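PDB 3BXP: putative lipase/esterase from Lactobacillus plantarum WCFS1, which is a putative carboxylesterase of the alpha/beta-hydrolase clan, and so probably hydrolyses ester bonds. Local coordinates for residues B[35-49]-B[65-77]. Residues are numbered along the deposited sequence; the frame is centred on the assembly and turned at random.
Sequences YPIMIICPGGGFTYH and GMHTVVLNYQLIV
His49 reaches back from the loop after strand 35-41 to the chain leaving strand 67-72. Its CB starts 3.6 Å from Asn72 OD1. With CG anti to its own carbonyl carbon (chi1 -61°), the ring slides between two side chains: Asn72 CB lies over the centre of one face, and Leu75 CD1 packs on the opposite face, 3.3 Å from His49 CE1. Over the first face the Asn72 amide continues past His49 CG and ND1. At the tip, His49 NE2 gives its N-H to Tyr73 O at 2.7 Å, nearly straight (170°), in the ring plane and onto a carbonyl lone pair, which fixes the ring's rotation. With an alanine here, Tyr73 O would probably lose this donor and a gap would open between Asn72 and Leu75. The His49 edge also meets the Tyr73 face in a T-shaped pair. Tyr73 OH in turn donates to Pro42 O (2.7 Å) and accepts from a water that also donates to Tyr48 O and accepts from Phe46 N, tying down the glycine-rich turn. Behind these loops the strands run parallel, and helix 54-63 completes this beta-alpha-beta unit of the alpha/beta-hydrolase fold. In esterases of this fold the Gly-Gly-Gly loop after this strand supplies oxyanion-hole N-H groups, a role Gly43-Gly45 may share here; Tyr73, bonded to Pro42 O beside them, also touches a probable nucleophile elbow.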
loop_
_atom_site.group_PDB
_atom_site.type_symbol
_atom_site.label_atom_id
_atom_site.label_comp_id
_atom_site.label_asym_id
_atom_site.label_seq_id
_atom_site.Cartn_x
_atom_site.Cartn_y
_atom_site.Cartn_z
ATOM N N TYR B 35 -24.283 0.208 -16.992
ATOM C CA TYR B 35 -23.274 0.744 -16.068
ATOM C C TYR B 35 -22.825 -0.325 -15.102
ATOM O O TYR B 35 -23.626 -1.177 -14.662
ATOM C CB TYR B 35 -23.807 1.907 -15.205
ATOM C CG TYR B 35 -24.300 3.114 -15.950
ATOM C CD1 TYR B 35 -23.501 3.787 -16.844
ATOM C CD2 TYR B 35 -25.572 3.595 -15.702
ATOM C CE1 TYR B 35 -24.003 4.917 -17.526
ATOM C CE2 TYR B 35 -26.056 4.706 -16.335
ATOM C CZ TYR B 35 -25.294 5.362 -17.232
ATOM O OH TYR B 35 -25.863 6.494 -17.820
ATOM N N PRO B 36 -21.527 -0.306 -14.741
ATOM C CA PRO B 36 -21.093 -1.079 -13.595
ATOM C C PRO B 36 -21.841 -0.692 -12.335
ATOM O O PRO B 36 -22.508 0.332 -12.258
ATOM C CB PRO B 36 -19.581 -0.695 -13.416
ATOM C CG PRO B 36 -19.191 0.035 -14.642
ATOM C CD PRO B 36 -20.495 0.644 -15.187
ATOM N N ILE B 37 -21.737 -1.527 -11.311
ATOM C CA ILE B 37 -22.473 -1.271 -10.066
ATOM C C ILE B 37 -21.609 -1.658 -8.870
ATOM O O ILE B 37 -20.939 -2.713 -8.855
ATOM C CB ILE B 37 -23.847 -2.080 -10.059
ATOM C CG1 ILE B 37 -24.677 -1.883 -8.769
ATOM C CG2 ILE B 37 -23.630 -3.601 -10.212
ATOM C CD1 ILE B 37 -26.155 -1.982 -8.991
HETATM N N MSE B 38 -21.632 -0.806 -7.883
HETATM C CA MSE B 38 -20.899 -1.046 -6.634
HETATM C C MSE B 38 -21.887 -1.295 -5.528
HETATM O O MSE B 38 -22.716 -0.460 -5.225
HETATM C CB MSE B 38 -20.037 0.154 -6.234
HETATM C CG MSE B 38 -19.201 -0.147 -5.069
HETATM SE SE MSE B 38 -17.936 1.299 -4.712
HETATM C CE MSE B 38 -16.878 1.180 -6.363
ATOM N N ILE B 39 -21.700 -2.420 -4.861
ATOM C CA ILE B 39 -22.455 -2.765 -3.641
ATOM C C ILE B 39 -21.622 -2.468 -2.400
ATOM O O ILE B 39 -20.533 -3.036 -2.222
ATOM C CB ILE B 39 -22.796 -4.273 -3.592
ATOM C CG1 ILE B 39 -23.607 -4.735 -4.804
ATOM C CG2 ILE B 39 -23.549 -4.609 -2.250
ATOM C CD1 ILE B 39 -23.717 -6.315 -4.866
ATOM N N ILE B 40 -22.151 -1.589 -1.572
ATOM C CA ILE B 40 -21.411 -1.026 -0.413
ATOM C C ILE B 40 -21.912 -1.683 0.874
ATOM O O ILE B 40 -23.136 -1.635 1.194
ATOM C CB ILE B 40 -21.550 0.521 -0.332
ATOM C CG1 ILE B 40 -20.887 1.233 -1.514
ATOM C CG2 ILE B 40 -20.946 1.019 0.998
ATOM C CD1 ILE B 40 -21.326 2.701 -1.664
ATOM N N CYS B 41 -20.992 -2.398 1.548
ATOM C CA CYS B 41 -21.239 -2.951 2.855
ATOM C C CYS B 41 -20.624 -1.961 3.859
ATOM O O CYS B 41 -19.432 -1.835 3.915
ATOM C CB CYS B 41 -20.626 -4.355 2.993
ATOM S SG CYS B 41 -21.484 -5.548 1.975
ATOM N N PRO B 42 -21.457 -1.205 4.587
ATOM C CA PRO B 42 -20.985 -0.124 5.472
ATOM C C PRO B 42 -20.139 -0.590 6.667
ATOM O O PRO B 42 -20.142 -1.805 7.040
ATOM C CB PRO B 42 -22.277 0.522 5.983
ATOM C CG PRO B 42 -23.355 0.053 5.067
ATOM C CD PRO B 42 -22.944 -1.295 4.575
ATOM N N GLY B 43 -19.458 0.340 7.307
ATOM C CA GLY B 43 -18.858 0.014 8.624
ATOM C C GLY B 43 -19.853 -0.042 9.756
ATOM O O GLY B 43 -21.045 -0.136 9.524
ATOM N N GLY B 44 -19.358 -0.015 11.013
ATOM C CA GLY B 44 -20.234 0.020 12.130
ATOM C C GLY B 44 -20.019 -1.064 13.178
ATOM O O GLY B 44 -20.854 -1.258 14.061
ATOM N N GLY B 45 -18.908 -1.766 13.049
ATOM C CA GLY B 45 -18.443 -2.723 14.071
ATOM C C GLY B 45 -19.425 -3.805 14.456
ATOM O O GLY B 45 -19.351 -4.389 15.553
ATOM N N PHE B 46 -20.294 -4.108 13.507
ATOM C CA PHE B 46 -21.337 -5.117 13.601
ATOM C C PHE B 46 -22.439 -4.756 14.593
ATOM O O PHE B 46 -23.315 -5.580 14.891
ATOM C CB PHE B 46 -20.807 -6.525 13.894
ATOM C CG PHE B 46 -19.742 -7.013 12.944
ATOM C CD1 PHE B 46 -20.027 -7.452 11.651
ATOM C CD2 PHE B 46 -18.436 -7.083 13.380
ATOM C CE1 PHE B 46 -18.986 -7.952 10.824
ATOM C CE2 PHE B 46 -17.409 -7.557 12.552
ATOM C CZ PHE B 46 -17.705 -7.989 11.273
ATOM N N THR B 47 -22.442 -3.503 15.067
ATOM C CA THR B 47 -23.499 -3.041 15.979
ATOM C C THR B 47 -24.426 -1.985 15.402
ATOM O O THR B 47 -25.516 -1.748 15.937
ATOM C CB THR B 47 -22.892 -2.491 17.308
ATOM O OG1 THR B 47 -22.036 -1.372 17.045
ATOM C CG2 THR B 47 -22.086 -3.608 18.001
ATOM N N TYR B 48 -23.974 -1.341 14.344
ATOM C CA TYR B 48 -24.763 -0.339 13.585
ATOM C C TYR B 48 -24.326 -0.344 12.144
ATOM O O TYR B 48 -23.345 -1.004 11.783
ATOM C CB TYR B 48 -24.636 1.079 14.194
ATOM C CG TYR B 48 -23.290 1.789 14.018
ATOM C CD1 TYR B 48 -22.259 1.568 14.904
ATOM C CD2 TYR B 48 -23.099 2.741 12.982
ATOM C CE1 TYR B 48 -21.064 2.204 14.774
ATOM C CE2 TYR B 48 -21.893 3.374 12.848
ATOM C CZ TYR B 48 -20.881 3.106 13.739
ATOM O OH TYR B 48 -19.659 3.731 13.658
ATOM N N HIS B 49 -24.996 0.462 11.318
ATOM C CA HIS B 49 -24.619 0.587 9.929
ATOM C C HIS B 49 -24.170 1.997 9.712
ATOM O O HIS B 49 -24.981 2.928 9.761
ATOM C CB HIS B 49 -25.748 0.260 8.944
ATOM C CG HIS B 49 -26.257 -1.147 9.039
ATOM N ND1 HIS B 49 -27.520 -1.441 9.509
ATOM C CD2 HIS B 49 -25.682 -2.332 8.704
ATOM C CE1 HIS B 49 -27.689 -2.760 9.479
ATOM N NE2 HIS B 49 -26.610 -3.315 8.957
ATOM N N GLY B 65 -19.789 7.241 -13.022
ATOM C CA GLY B 65 -20.611 6.442 -13.960
ATOM C C GLY B 65 -20.921 5.018 -13.529
ATOM O O GLY B 65 -20.776 4.061 -14.298
HETATM N N MSE B 66 -21.342 4.890 -12.277
HETATM C CA MSE B 66 -21.725 3.605 -11.719
HETATM C C MSE B 66 -23.017 3.702 -10.952
HETATM O O MSE B 66 -23.345 4.734 -10.363
HETATM C CB MSE B 66 -20.632 3.128 -10.777
HETATM C CG MSE B 66 -19.308 2.990 -11.471
HETATM SE SE MSE B 66 -18.002 2.345 -10.145
HETATM C CE MSE B 66 -18.933 2.545 -8.803
ATOM N N HIS B 67 -23.721 2.594 -10.914
ATOM C CA HIS B 67 -24.828 2.453 -9.964
ATOM C C HIS B 67 -24.238 2.111 -8.580
ATOM O O HIS B 67 -23.108 1.609 -8.518
ATOM C CB HIS B 67 -25.670 1.280 -10.348
ATOM C CG HIS B 67 -26.322 1.347 -11.675
ATOM N ND1 HIS B 67 -27.260 2.298 -12.007
ATOM C CD2 HIS B 67 -26.233 0.502 -12.733
ATOM C CE1 HIS B 67 -27.726 2.027 -13.219
ATOM N NE2 HIS B 67 -27.123 0.942 -13.676
ATOM N N THR B 68 -24.992 2.396 -7.511
ATOM C CA THR B 68 -24.584 1.893 -6.208
ATOM C C THR B 68 -25.746 1.337 -5.455
ATOM O O THR B 68 -26.865 1.794 -5.581
ATOM C CB THR B 68 -23.836 2.949 -5.397
ATOM O OG1 THR B 68 -24.716 4.017 -5.030
ATOM C CG2 THR B 68 -22.653 3.471 -6.196
ATOM N N VAL B 69 -25.463 0.311 -4.654
ATOM C CA VAL B 69 -26.485 -0.278 -3.742
ATOM C C VAL B 69 -25.827 -0.357 -2.384
ATOM O O VAL B 69 -24.691 -0.825 -2.278
ATOM C CB VAL B 69 -26.942 -1.706 -4.188
ATOM C CG1 VAL B 69 -27.821 -2.453 -3.087
ATOM C CG2 VAL B 69 -27.713 -1.669 -5.558
ATOM N N VAL B 70 -26.517 0.107 -1.348
ATOM C CA VAL B 70 -26.025 -0.052 0.025
ATOM C C VAL B 70 -26.771 -1.178 0.674
ATOM O O VAL B 70 -27.994 -1.214 0.599
ATOM C CB VAL B 70 -26.178 1.272 0.830
ATOM C CG1 VAL B 70 -25.708 1.040 2.291
ATOM C CG2 VAL B 70 -25.368 2.432 0.136
ATOM N N LEU B 71 -26.003 -2.129 1.224
ATOM C CA LEU B 71 -26.469 -3.385 1.815
ATOM C C LEU B 71 -26.288 -3.319 3.323
ATOM O O LEU B 71 -25.179 -3.321 3.811
ATOM C CB LEU B 71 -25.707 -4.573 1.254
ATOM C CG LEU B 71 -25.926 -5.860 2.111
ATOM C CD1 LEU B 71 -27.380 -6.285 2.285
ATOM C CD2 LEU B 71 -25.026 -6.951 1.477
ATOM N N ASN B 72 -27.394 -3.185 4.046
ATOM C CA ASN B 72 -27.376 -3.179 5.485
ATOM C C ASN B 72 -27.431 -4.600 6.033
ATOM O O ASN B 72 -28.457 -5.074 6.360
ATOM C CB ASN B 72 -28.547 -2.336 5.989
ATOM C CG ASN B 72 -28.236 -0.819 6.079
ATOM O OD1 ASN B 72 -27.172 -0.323 5.702
ATOM N ND2 ASN B 72 -29.180 -0.091 6.652
ATOM N N TYR B 73 -26.286 -5.242 6.075
ATOM C CA TYR B 73 -26.145 -6.683 6.378
ATOM C C TYR B 73 -26.455 -6.937 7.865
ATOM O O TYR B 73 -26.448 -6.036 8.715
ATOM C CB TYR B 73 -24.738 -7.173 5.955
ATOM C CG TYR B 73 -23.695 -6.332 6.628
ATOM C CD1 TYR B 73 -23.367 -6.567 7.949
ATOM C CD2 TYR B 73 -23.079 -5.252 5.973
ATOM C CE1 TYR B 73 -22.446 -5.765 8.642
ATOM C CE2 TYR B 73 -22.168 -4.422 6.660
ATOM C CZ TYR B 73 -21.866 -4.675 7.985
ATOM O OH TYR B 73 -20.995 -3.831 8.663
ATOM N N GLN B 74 -26.688 -8.202 8.176
ATOM C CA GLN B 74 -26.999 -8.624 9.535
ATOM C C GLN B 74 -26.042 -8.076 10.579
ATOM O O GLN B 74 -24.812 -8.239 10.485
ATOM C CB GLN B 74 -26.931 -10.147 9.571
ATOM C CG GLN B 74 -27.432 -10.770 10.790
ATOM C CD GLN B 74 -28.882 -10.486 11.011
ATOM O OE1 GLN B 74 -29.711 -10.801 10.169
ATOM N NE2 GLN B 74 -29.210 -9.885 12.148
ATOM N N LEU B 75 -26.617 -7.584 11.671
ATOM C CA LEU B 75 -25.832 -7.102 12.810
ATOM C C LEU B 75 -26.090 -8.021 14.004
ATOM O O LEU B 75 -26.935 -8.945 13.946
ATOM C CB LEU B 75 -26.284 -5.699 13.208
ATOM C CG LEU B 75 -26.181 -4.643 12.127
ATOM C CD1 LEU B 75 -26.802 -3.334 12.611
ATOM C CD2 LEU B 75 -24.696 -4.541 11.713
ATOM N N ILE B 76 -25.381 -7.745 15.092
ATOM C CA ILE B 76 -25.477 -8.619 16.287
ATOM C C ILE B 76 -26.671 -8.186 17.147
ATOM O O ILE B 76 -26.948 -8.784 18.141
ATOM C CB ILE B 76 -24.154 -8.686 17.135
ATOM C CG1 ILE B 76 -23.782 -7.343 17.753
ATOM C CG2 ILE B 76 -22.970 -9.193 16.353
ATOM C CD1 ILE B 76 -22.772 -7.516 18.892
ATOM N N VAL B 77 -27.344 -7.119 16.744
ATOM C CA VAL B 77 -28.477 -6.557 17.520
ATOM C C VAL B 77 -29.475 -7.627 17.884
ATOM O O VAL B 77 -29.751 -8.532 17.100
ATOM C CB VAL B 77 -29.189 -5.417 16.738
ATOM C CG1 VAL B 77 -28.168 -4.314 16.394
ATOM C CG2 VAL B 77 -29.887 -5.982 15.506
HETATM O O HOH W 1 -21.372 -2.989 11.273
#